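Local structure of Mypaa.01249.c (Mycobacterium paratuberculosis, 3RD5) at residues 25-37 and 226-238. The protein is of unknown specific function but is probably an oxidoreductase of the short-chain dehydrogenase/reductase type. Sequence-based numbering, arbitrary orientation.
Sequences NSGLGAVTARELA and TDADFGARQTLYA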
loop_
_atom_site.group_PDB
_atom_site.type_symbol
_atom_site.label_atom_id
_atom_site.label_comp_id
_atom_site.label_asym_id
_atom_site.label_seq_id
_atom_site.Cartn_x
_atom_site.Cartn_y
_atom_site.Cartn_z
ATOM N N ASN A 25 0.635 -9.175 -9.107
ATOM C CA ASN A 25 0.707 -10.619 -9.508
ATOM C C ASN A 25 2.062 -11.211 -9.112
ATOM O O ASN A 25 2.735 -11.962 -9.846
ATOM C CB ASN A 25 0.309 -10.842 -10.983
ATOM C CG ASN A 25 -1.226 -11.060 -11.168
ATOM O OD1 ASN A 25 -1.860 -11.867 -10.468
ATOM N ND2 ASN A 25 -1.813 -10.329 -12.102
ATOM N N SER A 26 2.442 -10.836 -7.899
ATOM C CA SER A 26 3.639 -11.296 -7.307
ATOM C C SER A 26 3.311 -11.953 -5.966
ATOM O O SER A 26 2.165 -11.922 -5.440
ATOM C CB SER A 26 4.610 -10.134 -7.151
ATOM O OG SER A 26 5.922 -10.610 -6.914
ATOM N N GLY A 27 4.346 -12.546 -5.427
ATOM C CA GLY A 27 4.258 -13.384 -4.318
ATOM C C GLY A 27 3.720 -12.709 -3.088
ATOM O O GLY A 27 2.946 -13.290 -2.383
ATOM N N LEU A 28 4.174 -11.502 -2.802
ATOM C CA LEU A 28 3.808 -10.806 -1.578
ATOM C C LEU A 28 2.273 -10.665 -1.441
ATOM O O LEU A 28 1.680 -11.033 -0.423
ATOM C CB LEU A 28 4.470 -9.406 -1.569
ATOM C CG LEU A 28 4.227 -8.524 -0.373
ATOM C CD1 LEU A 28 4.724 -9.182 0.928
ATOM C CD2 LEU A 28 4.952 -7.157 -0.585
ATOM N N GLY A 29 1.676 -10.141 -2.507
ATOM C CA GLY A 29 0.228 -9.972 -2.579
ATOM C C GLY A 29 -0.518 -11.286 -2.516
ATOM O O GLY A 29 -1.559 -11.386 -1.819
ATOM N N ALA A 30 -0.021 -12.280 -3.227
ATOM C CA ALA A 30 -0.679 -13.568 -3.270
ATOM C C ALA A 30 -0.740 -14.211 -1.892
ATOM O O ALA A 30 -1.788 -14.735 -1.502
ATOM C CB ALA A 30 -0.003 -14.494 -4.254
ATOM N N VAL A 31 0.361 -14.185 -1.151
ATOM C CA VAL A 31 0.389 -14.775 0.188
ATOM C C VAL A 31 -0.507 -13.996 1.149
ATOM O O VAL A 31 -1.218 -14.562 1.976
ATOM C CB VAL A 31 1.811 -14.923 0.742
ATOM C CG1 VAL A 31 1.789 -15.423 2.212
ATOM C CG2 VAL A 31 2.656 -15.863 -0.156
ATOM N N THR A 32 -0.500 -12.660 1.023
ATOM C CA THR A 32 -1.323 -11.841 1.890
ATOM C C THR A 32 -2.817 -12.232 1.687
ATOM O O THR A 32 -3.545 -12.449 2.654
ATOM C CB THR A 32 -1.115 -10.350 1.617
ATOM O OG1 THR A 32 0.290 -10.019 1.745
ATOM C CG2 THR A 32 -1.895 -9.507 2.596
ATOM N N ALA A 33 -3.224 -12.342 0.423
ATOM C CA ALA A 33 -4.584 -12.771 0.083
ATOM C C ALA A 33 -4.880 -14.164 0.581
ATOM O O ALA A 33 -5.947 -14.403 1.180
ATOM C CB ALA A 33 -4.791 -12.694 -1.432
ATOM N N ARG A 34 -3.950 -15.083 0.330
ATOM C CA ARG A 34 -4.116 -16.503 0.698
ATOM C C ARG A 34 -4.382 -16.632 2.198
ATOM O O ARG A 34 -5.287 -17.380 2.626
ATOM C CB ARG A 34 -2.877 -17.316 0.269
ATOM C CG ARG A 34 -2.958 -18.794 0.536
ATOM C CD ARG A 34 -1.584 -19.447 0.346
ATOM N NE ARG A 34 -0.696 -19.169 1.498
ATOM C CZ ARG A 34 0.639 -19.227 1.478
ATOM N NH1 ARG A 34 1.319 -19.514 0.361
ATOM N NH2 ARG A 34 1.294 -19.015 2.600
ATOM N N GLU A 35 -3.574 -15.965 3.032
ATOM C CA GLU A 35 -3.690 -16.134 4.476
ATOM C C GLU A 35 -4.967 -15.493 5.008
ATOM O O GLU A 35 -5.625 -16.050 5.892
ATOM C CB GLU A 35 -2.469 -15.567 5.195
ATOM C CG GLU A 35 -1.162 -16.282 4.877
ATOM C CD GLU A 35 -1.041 -17.680 5.475
ATOM O OE1 GLU A 35 -1.789 -18.044 6.379
ATOM O OE2 GLU A 35 -0.093 -18.408 5.076
ATOM N N LEU A 36 -5.345 -14.330 4.489
ATOM C CA LEU A 36 -6.604 -13.743 4.938
ATOM C C LEU A 36 -7.830 -14.574 4.511
ATOM O O LEU A 36 -8.791 -14.769 5.288
ATOM C CB LEU A 36 -6.735 -12.301 4.423
ATOM C CG LEU A 36 -5.711 -11.368 5.027
ATOM C CD1 LEU A 36 -5.676 -10.040 4.257
ATOM C CD2 LEU A 36 -6.027 -11.137 6.532
ATOM N N ALA A 37 -7.816 -15.101 3.287
ATOM C CA ALA A 37 -8.904 -15.949 2.833
ATOM C C ALA A 37 -9.002 -17.239 3.681
ATOM O O ALA A 37 -10.099 -17.724 3.947
ATOM C CB ALA A 37 -8.737 -16.294 1.315
ATOM N N THR A 226 9.400 -18.569 0.328
ATOM C CA THR A 226 9.867 -18.202 1.655
ATOM C C THR A 226 9.863 -16.685 1.768
ATOM O O THR A 226 9.423 -16.131 2.803
ATOM C CB THR A 226 11.308 -18.784 1.920
ATOM N N ASP A 227 10.339 -16.014 0.713
ATOM C CA ASP A 227 10.468 -14.559 0.707
ATOM C C ASP A 227 9.086 -13.937 0.770
ATOM O O ASP A 227 8.882 -12.948 1.499
ATOM C CB ASP A 227 11.213 -14.017 -0.535
ATOM C CG ASP A 227 12.667 -14.480 -0.625
ATOM O OD1 ASP A 227 13.206 -15.086 0.325
ATOM O OD2 ASP A 227 13.247 -14.236 -1.701
ATOM N N ALA A 228 8.129 -14.502 0.016
ATOM C CA ALA A 228 6.787 -13.981 0.028
ATOM C C ALA A 228 6.143 -14.204 1.390
ATOM O O ALA A 228 5.443 -13.305 1.868
ATOM C CB ALA A 228 5.953 -14.624 -1.097
ATOM N N ASP A 229 6.311 -15.367 2.009
ATOM C CA ASP A 229 5.754 -15.565 3.349
ATOM C C ASP A 229 6.295 -14.561 4.361
ATOM O O ASP A 229 5.543 -13.990 5.180
ATOM C CB ASP A 229 5.981 -16.977 3.918
ATOM C CG ASP A 229 5.216 -18.080 3.218
ATOM O OD1 ASP A 229 4.024 -17.939 2.914
ATOM O OD2 ASP A 229 5.827 -19.178 3.094
ATOM N N PHE A 230 7.605 -14.350 4.366
ATOM C CA PHE A 230 8.223 -13.445 5.317
ATOM C C PHE A 230 7.731 -12.003 5.120
ATOM O O PHE A 230 7.378 -11.286 6.077
ATOM C CB PHE A 230 9.757 -13.503 5.228
ATOM C CG PHE A 230 10.435 -12.683 6.284
ATOM C CD1 PHE A 230 10.534 -13.146 7.593
ATOM C CD2 PHE A 230 10.899 -11.409 6.017
ATOM C CE1 PHE A 230 11.145 -12.358 8.567
ATOM C CE2 PHE A 230 11.478 -10.632 7.003
ATOM C CZ PHE A 230 11.582 -11.081 8.254
ATOM N N GLY A 231 7.665 -11.564 3.872
ATOM C CA GLY A 231 7.195 -10.228 3.613
ATOM C C GLY A 231 5.733 -10.030 3.960
ATOM O O GLY A 231 5.327 -9.010 4.548
ATOM N N ALA A 232 4.908 -11.019 3.600
ATOM C CA ALA A 232 3.463 -10.919 3.830
ATOM C C ALA A 232 3.156 -10.872 5.306
ATOM O O ALA A 232 2.158 -10.264 5.725
ATOM C CB ALA A 232 2.712 -12.094 3.152
ATOM N N ARG A 233 3.970 -11.551 6.111
ATOM C CA ARG A 233 3.785 -11.563 7.559
ATOM C C ARG A 233 3.626 -10.163 8.132
ATOM O O ARG A 233 2.827 -9.900 9.019
ATOM C CB ARG A 233 4.959 -12.269 8.216
ATOM C CG ARG A 233 4.908 -12.373 9.741
ATOM C CD ARG A 233 6.227 -12.880 10.330
ATOM N NE ARG A 233 6.511 -14.223 9.882
ATOM C CZ ARG A 233 7.689 -14.813 10.054
ATOM N NH1 ARG A 233 8.685 -14.144 10.600
ATOM N NH2 ARG A 233 7.874 -16.055 9.616
ATOM N N GLN A 234 4.455 -9.263 7.613
ATOM C CA GLN A 234 4.511 -7.901 8.130
ATOM C C GLN A 234 3.181 -7.193 7.851
ATOM O O GLN A 234 2.586 -6.546 8.738
ATOM C CB GLN A 234 5.704 -7.156 7.533
ATOM C CG GLN A 234 7.033 -7.924 7.425
ATOM C CD GLN A 234 7.496 -8.594 8.688
ATOM O OE1 GLN A 234 7.339 -8.030 9.794
ATOM N NE2 GLN A 234 8.114 -9.801 8.540
ATOM N N THR A 235 2.720 -7.285 6.612
ATOM C CA THR A 235 1.428 -6.719 6.226
ATOM C C THR A 235 0.273 -7.327 7.029
ATOM O O THR A 235 -0.628 -6.619 7.467
ATOM C CB THR A 235 1.164 -6.928 4.747
ATOM O OG1 THR A 235 2.237 -6.381 3.976
ATOM C CG2 THR A 235 -0.139 -6.272 4.310
ATOM N N LEU A 236 0.322 -8.644 7.209
ATOM C CA LEU A 236 -0.749 -9.361 7.909
ATOM C C LEU A 236 -0.877 -8.933 9.376
ATOM O O LEU A 236 -1.966 -8.848 9.923
ATOM C CB LEU A 236 -0.530 -10.878 7.758
ATOM C CG LEU A 236 -0.765 -11.446 6.347
ATOM C CD1 LEU A 236 -0.182 -12.881 6.193
ATOM C CD2 LEU A 236 -2.261 -11.397 5.975
ATOM N N TYR A 237 0.268 -8.643 10.009
ATOM C CA TYR A 237 0.277 -8.095 11.360
ATOM C C TYR A 237 -0.377 -6.696 11.380
ATOM O O TYR A 237 -1.285 -6.427 12.170
ATOM C CB TYR A 237 1.717 -8.050 11.871
ATOM C CG TYR A 237 1.925 -7.606 13.301
ATOM C CD1 TYR A 237 1.969 -6.265 13.617
ATOM C CD2 TYR A 237 2.190 -8.515 14.292
ATOM C CE1 TYR A 237 2.287 -5.825 14.909
ATOM C CE2 TYR A 237 2.505 -8.079 15.579
ATOM C CZ TYR A 237 2.550 -6.744 15.851
ATOM O OH TYR A 237 2.874 -6.329 17.145
ATOM N N ALA A 238 0.015 -5.825 10.454
ATOM C CA ALA A 238 -0.598 -4.496 10.356
ATOM C C ALA A 238 -2.102 -4.552 10.052
ATOM O O ALA A 238 -2.868 -3.743 10.557
ATOM C CB ALA A 238 0.118 -3.644 9.296
HETATM O O HOH W 1 1.392 -7.332 1.543
HETATM O O HOH W 2 4.148 -19.643 0.253
HETATM O O HOH W 3 2.399 -17.356 5.206
#
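A228 and A232, small residues one turn apart on helix 226-238, let helix 27-37 come within 8.1 Å axis to axis at a crossing angle of -62°. The A228 methyl lies against the backbone of G27, its CB 3.5 Å from G27 O, and V31 straddles both alanines: CG2 touches A228 CB and CG1 meets A232 CB, each at 3.6 Å. Packing is tight at L28, whose CG, swung anti to its own N (chi1 -179°), sends CD1 onto bare backbone, 3.2 Å from A232 N and 3.3 Å from G231 C. T32 turns OG1 back to L28 O, on the opposite face from T32 N, so that oxygen is gripped twice; water 1 ties T32 OG1 to T235 OG1. L236 spreads its methyls over the helix, CD1 on CB and CG of E35, CD2 on L36 and T32. The R34/D229 edge is the looser solvent side. R34 NH2 reaches D229 OD1, off the guanidinium plane, at 3.0 Å and an N-H...O angle of 144°, and binds E35 OE2 in plane, almost straight. Water 2 accepts from R34 NH1 and donates to D229 OD1; water 3 donates to D229 OD1 and E35 OE2, while E35 OE1 turns to R38. Helix 27-37, carrying the last glycines of the TGxxxGxG motif that binds the dinucleotide in this family, thus packs, as the helix after the first Rossmann-fold strand, on helix 226-238, which links strands 191-195 and 248-251.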